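Local coordinates for protein putative hydrolase (Shewanella frigidimarina, PDB 3LHO) that probably acts as an iron-dependent dioxygenase of the 2-oxoadipate dioxygenase/decarboxylase family, turning 2-oxoadipate into 2-hydroxyglutarate, at residues L44-F47 with K51-L54; A153-A158 with R162-T167; D216-N221 with V227-C232. One frame throughout, in Å; residues are numbered along the deposited sequence.

The three contacts follow one another along the chain without overlap. Contacts 1 and 2 meet the same mixed sheet, on the neighbouring strands 39-47 and 165-169, and their centres are about 11 Å apart. They touch where Arg45 of strand 39-47 forms a cation-pi pair with Trp155 of helix 151-159. Contact 3, a separate hairpin of strands 217-222 and 225-230, is centred about 11 Å from the centre of contact 2 and about 21 Å from that of contact 1. Helix 151-159 is therefore the common element, covering part of the sheet and receiving the hairpin, where Ala158 CB meets Ile229 CD1. Contact 2 links it to strand 165-169, whose His165 binds nickel, probably in place of the family's iron(II).

Contact 1 (L44-F47 with K51-L54)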
# COMPACT_ATOMS: atom_id res chain seq x y z
N LEU A 44 -0.85 -2.46 2.52
CA LEU A 44 -1.27 -1.83 3.77
C LEU A 44 -0.14 -1.87 4.78
O LEU A 44 0.75 -2.72 4.67
CB LEU A 44 -2.51 -2.55 4.32
CG LEU A 44 -3.73 -2.71 3.43
CD1 LEU A 44 -4.76 -3.64 4.16
CD2 LEU A 44 -4.40 -1.36 3.10
N ARG A 45 -0.17 -0.97 5.76
CA ARG A 45 0.92 -0.80 6.72
C ARG A 45 0.37 -0.74 8.13
O ARG A 45 -0.72 -0.26 8.32
CB ARG A 45 1.59 0.53 6.47
CG ARG A 45 2.29 0.60 5.12
CD ARG A 45 2.95 1.93 4.97
NE ARG A 45 3.91 1.90 3.88
CZ ARG A 45 4.76 2.87 3.56
NH1 ARG A 45 4.80 3.99 4.25
NH2 ARG A 45 5.60 2.69 2.54
N THR A 46 1.14 -1.15 9.12
CA THR A 46 0.72 -0.97 10.52
C THR A 46 1.94 -1.13 11.40
O THR A 46 3.08 -1.16 10.87
CB THR A 46 -0.40 -1.94 10.92
OG1 THR A 46 -0.96 -1.54 12.20
CG2 THR A 46 0.10 -3.37 10.99
N PHE A 47 1.74 -1.15 12.72
CA PHE A 47 2.81 -1.44 13.70
C PHE A 47 2.59 -2.77 14.38
O PHE A 47 1.46 -3.24 14.46
CB PHE A 47 2.83 -0.36 14.78
CG PHE A 47 2.98 1.03 14.25
CD1 PHE A 47 4.19 1.49 13.81
CD2 PHE A 47 1.90 1.90 14.21
CE1 PHE A 47 4.34 2.78 13.34
CE2 PHE A 47 2.05 3.17 13.74
CZ PHE A 47 3.27 3.61 13.29
N LYS A 51 -3.08 -4.49 19.34
CA LYS A 51 -4.37 -3.89 18.96
C LYS A 51 -4.55 -3.73 17.43
O LYS A 51 -5.68 -3.77 16.90
CB LYS A 51 -4.52 -2.52 19.60
CG LYS A 51 -5.99 -2.04 19.59
CD LYS A 51 -6.21 -0.57 20.06
CE LYS A 51 -5.75 -0.28 21.46
NZ LYS A 51 -5.97 1.16 21.82
N VAL A 52 -3.45 -3.52 16.71
CA VAL A 52 -3.51 -3.13 15.29
C VAL A 52 -2.50 -3.91 14.44
O VAL A 52 -2.17 -3.48 13.36
CB VAL A 52 -3.26 -1.59 15.07
CG1 VAL A 52 -4.33 -0.76 15.72
CG2 VAL A 52 -1.92 -1.14 15.59
N ASN A 53 -2.07 -5.07 14.91
CA ASN A 53 -0.95 -5.76 14.25
C ASN A 53 -1.33 -6.37 12.89
O ASN A 53 -2.45 -6.26 12.44
CB ASN A 53 -0.30 -6.75 15.22
CG ASN A 53 -1.12 -7.95 15.49
OD1 ASN A 53 -2.06 -8.28 14.74
ND2 ASN A 53 -0.74 -8.68 16.54
N LEU A 54 -0.34 -6.93 12.21
CA LEU A 54 -0.53 -7.51 10.89
C LEU A 54 -1.81 -8.42 10.85
O LEU A 54 -2.65 -8.26 9.96
CB LEU A 54 0.76 -8.29 10.51
CG LEU A 54 1.01 -8.49 9.01
CD1 LEU A 54 2.42 -8.99 8.81
CD2 LEU A 54 -0.03 -9.47 8.44
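Thr46, near the end of strand 39-47, meets the backbone of Val52 just before helix 54-62, and this is the tight part of the contact. Thr46 OG1 gives a short hydrogen bond to Val52 O (2.6 Å), the donor tilted 33° from the carbonyl plane. With chi1 at -168°, OG1 lies opposite the backbone N and faces the returning loop, while the methyl Thr46 CG2 flanks the same carbonyl oxygen and reaches Leu54 N at 3.8 Å. Val52 adds its own CG2, 3.5 Å from Thr46 OG1. Phe47 contributes backbone rather than ring: its O receives a CH...O contact from Asn53 CA at 3.5 Å.

Packing thins out toward the partly exposed residues. The Asn53 side chain points away from the strand and caps helix 54-62, OD1 accepting from Val56 N. Lys51 leads off to the carbonyls of Ile116 and Val119.

The loop between strand 39-47 and helix 54-62 thus folds back on the strand, with most of the touching residues buried. There the threonine proton is spent on Val52 O, and the hydroxyl is also hydrogen-bonded to Tyr161 OH, probably as acceptor, which would leave this polar group well satisfied inside the protein.

Contact 2 (A153-A158 with R162-T167). With NI (nickel (II) ion), chain B.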
# COMPACT_ATOMS: atom_id res chain seq x y z
N ALA A 153 7.03 4.77 9.53
CA ALA A 153 6.33 5.19 10.75
C ALA A 153 5.68 6.55 10.60
O ALA A 153 4.50 6.74 11.00
CB ALA A 153 7.32 5.20 11.98
N ALA A 154 6.40 7.50 10.00
CA ALA A 154 5.83 8.87 9.85
C ALA A 154 4.59 8.91 8.95
O ALA A 154 3.55 9.57 9.26
CB ALA A 154 6.92 9.83 9.30
N TRP A 155 4.64 8.13 7.87
CA TRP A 155 3.54 7.99 6.95
C TRP A 155 2.32 7.46 7.66
O TRP A 155 1.25 8.02 7.53
CB TRP A 155 3.90 7.08 5.75
CG TRP A 155 2.88 7.11 4.66
CD1 TRP A 155 2.88 7.92 3.55
CD2 TRP A 155 1.70 6.28 4.56
NE1 TRP A 155 1.78 7.66 2.78
CE2 TRP A 155 1.05 6.64 3.36
CE3 TRP A 155 1.17 5.23 5.34
CZ2 TRP A 155 -0.14 6.03 2.95
CZ3 TRP A 155 0.01 4.61 4.93
CH2 TRP A 155 -0.64 5.00 3.73
N VAL A 156 2.49 6.38 8.41
CA VAL A 156 1.36 5.81 9.14
C VAL A 156 0.85 6.82 10.18
O VAL A 156 -0.36 7.02 10.29
CB VAL A 156 1.68 4.48 9.82
CG1 VAL A 156 0.47 4.05 10.63
CG2 VAL A 156 2.02 3.42 8.81
N ALA A 157 1.78 7.51 10.87
CA ALA A 157 1.37 8.53 11.84
C ALA A 157 0.56 9.66 11.18
O ALA A 157 -0.47 10.14 11.75
CB ALA A 157 2.60 9.10 12.59
N ALA A 158 0.97 10.07 9.97
CA ALA A 158 0.29 11.20 9.27
C ALA A 158 -1.05 10.83 8.65
O ALA A 158 -1.99 11.64 8.65
CB ALA A 158 1.21 11.85 8.20
N ARG A 162 -5.24 3.48 5.72
CA ARG A 162 -5.72 3.76 4.36
C ARG A 162 -4.77 3.01 3.42
O ARG A 162 -3.66 2.65 3.82
CB ARG A 162 -5.72 5.26 4.01
CG ARG A 162 -6.31 6.17 5.03
CD ARG A 162 -6.18 7.63 4.68
NE ARG A 162 -7.09 8.03 3.60
CZ ARG A 162 -7.33 9.29 3.22
NH1 ARG A 162 -6.78 10.32 3.85
NH2 ARG A 162 -8.14 9.51 2.19
N ALA A 163 -5.19 2.71 2.19
CA ALA A 163 -4.24 1.97 1.27
C ALA A 163 -3.01 2.80 1.05
O ALA A 163 -3.11 4.01 0.82
CB ALA A 163 -4.91 1.63 -0.09
N ASN A 164 -1.83 2.18 1.14
CA ASN A 164 -0.61 2.88 0.78
C ASN A 164 -0.47 2.96 -0.74
O ASN A 164 -0.05 4.00 -1.25
CB ASN A 164 0.62 2.19 1.36
CG ASN A 164 1.96 2.86 0.93
OD1 ASN A 164 2.60 2.41 -0.01
ND2 ASN A 164 2.35 3.95 1.60
N HIS A 165 -0.82 1.89 -1.44
CA HIS A 165 -0.93 1.94 -2.92
C HIS A 165 -1.75 0.80 -3.48
O HIS A 165 -1.91 -0.24 -2.84
CB HIS A 165 0.45 2.02 -3.61
CG HIS A 165 1.36 0.86 -3.35
ND1 HIS A 165 2.25 0.83 -2.29
CD2 HIS A 165 1.59 -0.26 -4.07
CE1 HIS A 165 2.95 -0.29 -2.34
NE2 HIS A 165 2.56 -0.98 -3.40
N PHE A 166 -2.32 1.05 -4.66
CA PHE A 166 -2.76 0.01 -5.59
C PHE A 166 -1.72 -0.16 -6.68
O PHE A 166 -1.07 0.81 -7.06
CB PHE A 166 -4.04 0.42 -6.25
CG PHE A 166 -5.22 0.22 -5.38
CD1 PHE A 166 -5.40 1.00 -4.25
CD2 PHE A 166 -6.18 -0.74 -5.71
CE1 PHE A 166 -6.52 0.83 -3.45
CE2 PHE A 166 -7.32 -0.89 -4.92
CZ PHE A 166 -7.45 -0.15 -3.77
N THR A 167 -1.61 -1.39 -7.18
CA THR A 167 -0.71 -1.73 -8.26
C THR A 167 -1.43 -2.43 -9.41
O THR A 167 -2.02 -3.50 -9.21
CB THR A 167 0.42 -2.63 -7.77
OG1 THR A 167 1.12 -1.97 -6.71
CG2 THR A 167 1.38 -2.94 -8.95
NI NI B . 3.73 -2.57 -4.20
O HOH W 1 5.84 -1.50 -3.69
O HOH W 2 5.25 -3.87 -4.59
O HOH W 3 4.34 -3.61 -2.25
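Two extended first torsions bring Trp155 and Asn164 together: chi1 of -170° swings the indole out from its helix, and chi1 of 177° carries the Asn164 amide away from its own backbone N and up to the ring. The amide comes nitrogen first. Asn164 ND2 stands 3.4 Å above the plane of one indole face, off centre toward the rim, with Trp155 CE2 and CZ2 each 3.5 Å away, and the amide plane is turned 70° from the ring. At the far edge Trp155 CH2 approaches Arg162 O (3.8 Å) in the ring plane and Ala163 O, a buried carbonyl that has no hydrogen-bond partner in the model.

The other end of the amide serves the metal site. Asn164 OD1 offers an in-plane lone pair to His165 ND1 (2.8 Å), which fixes the imidazole's rotation while His165 NE2 binds nickel at 2.1 Å. Asn164 is thus second shell to a metal completed by His41, Glu235 and three waters. Trp155 NE1 donates to Ser231 O, so an alanine in place of the tryptophan would probably leave that carbonyl without its mate and take away the ring face that Asn164 ND2 and Arg45 lie against.

Behind the tryptophan, Ala154, Ala157 and Ala158 pack on helix 140-149; strand 165-169 runs between strands 39-47 and 235-239, with helix 6-20 against Ala163 and Phe166.

Contact 3 (D216-N221 with V227-C232); sequences DKVVVN and VEIPSC
A two-stranded antiparallel beta hairpin, strands 217-222 and 225-230, makes this contact. The short segments are well twisted, their directions 135° apart. Val218 with Ile229 and Val220 with Val227 are the hydrogen-bonded pairs. Each is joined by two bonds: Val218 N donates to Ile229 O at 2.9 Å, almost head-on to the carbonyl, and Val220 N to Val227 O at 2.8 Å, with the return bonds coming from Ile229 N and Val227 N. Pro230 falls opposite Lys217 in a non-hydrogen-bonded pair, where the ladder asks no N-H of it. Beyond it backbone bonding continues, but out of step: Asp216 O takes Ser231 N (2.8 Å), while Asp216 N goes one residue further, to Cys232 O (3.0 Å), both donors standing above the carbonyl planes.

The face bearing Val218, Val220, Val227 and Ile229 turns toward helices 140-149 and 151-159, and Leu159 meets both Val218 and Val220. On it Ile229 CD1 rests against Val220 CG2 at 3.9 Å, a diagonal contact between successive hydrogen-bonded pairs. Val218 CG1 and CG2 each lie 3.6 Å from Ser231 CB, while Ser231 OG is hydrogen-bonded to Met20 O and Asp216 OD1 to Ser23 OG.

Val219 and Glu228 lie on the opposite, exposed face. Glu228 reaches back along the hairpin to Lys217, but Lys217 NZ and Glu228 OE2 stop 4.2 Å apart, too far for a salt bridge; one water spans them, accepting from Lys217 NZ at 2.9 Å and donating to Glu228 OE2.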
# COMPACT_ATOMS: atom_id res chain seq x y z
N ASP A 216 1.28 11.84 -5.12
CA ASP A 216 0.51 13.05 -5.05
C ASP A 216 0.77 13.73 -3.68
O ASP A 216 1.57 13.23 -2.88
CB ASP A 216 -0.98 12.75 -5.25
CG ASP A 216 -1.31 12.36 -6.69
OD1 ASP A 216 -0.84 13.05 -7.63
OD2 ASP A 216 -2.05 11.39 -6.89
N LYS A 217 0.06 14.82 -3.41
CA LYS A 217 0.28 15.58 -2.17
C LYS A 217 -1.04 15.71 -1.46
O LYS A 217 -2.07 15.84 -2.12
CB LYS A 217 0.83 16.98 -2.51
CG LYS A 217 2.23 16.95 -3.16
CD LYS A 217 2.75 18.36 -3.52
CE LYS A 217 2.07 18.93 -4.75
NZ LYS A 217 2.84 20.02 -5.43
N VAL A 218 -1.01 15.71 -0.13
CA VAL A 218 -2.21 16.01 0.66
C VAL A 218 -1.86 16.87 1.83
O VAL A 218 -0.71 16.92 2.23
CB VAL A 218 -2.90 14.75 1.22
CG1 VAL A 218 -3.53 13.95 0.10
CG2 VAL A 218 -1.92 13.90 2.06
N VAL A 219 -2.86 17.54 2.40
CA VAL A 219 -2.69 18.36 3.60
C VAL A 219 -3.03 17.48 4.80
O VAL A 219 -4.07 16.82 4.83
CB VAL A 219 -3.60 19.64 3.57
CG1 VAL A 219 -3.43 20.42 4.84
CG2 VAL A 219 -3.30 20.51 2.37
N VAL A 220 -2.13 17.42 5.78
CA VAL A 220 -2.40 16.74 7.03
C VAL A 220 -2.63 17.78 8.11
O VAL A 220 -1.87 18.75 8.25
CB VAL A 220 -1.21 15.79 7.36
CG1 VAL A 220 -1.26 15.31 8.83
CG2 VAL A 220 -1.29 14.63 6.39
N ASN A 221 -3.70 17.59 8.87
CA ASN A 221 -4.09 18.52 9.91
C ASN A 221 -3.52 18.10 11.26
O ASN A 221 -4.15 17.42 12.05
CB ASN A 221 -5.61 18.70 9.95
CG ASN A 221 -6.17 19.12 8.60
OD1 ASN A 221 -6.89 18.37 7.96
ND2 ASN A 221 -5.77 20.29 8.12
N VAL A 227 0.02 20.82 7.23
CA VAL A 227 1.23 20.55 6.49
C VAL A 227 0.96 19.73 5.23
O VAL A 227 0.28 18.68 5.26
CB VAL A 227 2.24 19.82 7.37
CG1 VAL A 227 3.50 19.56 6.58
CG2 VAL A 227 2.54 20.63 8.65
N GLU A 228 1.51 20.19 4.11
CA GLU A 228 1.47 19.42 2.88
C GLU A 228 2.56 18.35 2.80
O GLU A 228 3.74 18.63 2.93
CB GLU A 228 1.54 20.40 1.71
CG GLU A 228 1.07 19.88 0.43
CD GLU A 228 0.94 21.00 -0.59
OE1 GLU A 228 0.02 21.83 -0.48
OE2 GLU A 228 1.80 21.07 -1.46
N ILE A 229 2.17 17.10 2.63
CA ILE A 229 3.13 16.01 2.52
C ILE A 229 2.78 15.11 1.33
O ILE A 229 1.64 15.09 0.85
CB ILE A 229 3.21 15.16 3.86
CG1 ILE A 229 1.95 14.30 4.05
CG2 ILE A 229 3.50 16.09 5.10
CD1 ILE A 229 2.10 13.16 5.07
N PRO A 230 3.75 14.32 0.86
CA PRO A 230 3.40 13.29 -0.10
C PRO A 230 2.40 12.29 0.45
O PRO A 230 2.49 11.86 1.62
CB PRO A 230 4.74 12.58 -0.36
CG PRO A 230 5.78 13.57 0.09
CD PRO A 230 5.17 14.23 1.25
N SER A 231 1.46 11.90 -0.40
CA SER A 231 0.44 10.97 0.04
C SER A 231 0.82 9.59 -0.50
O SER A 231 1.58 8.86 0.15
CB SER A 231 -0.95 11.44 -0.42
OG SER A 231 -0.94 11.72 -1.82
N CYS A 232 0.33 9.23 -1.68
CA CYS A 232 0.62 7.91 -2.28
C CYS A 232 0.99 8.03 -3.74
O CYS A 232 0.56 8.97 -4.43
CB CYS A 232 -0.65 7.05 -2.27
SG CYS A 232 -1.49 6.91 -0.67
O HOH W 4 1.94 22.11 -3.71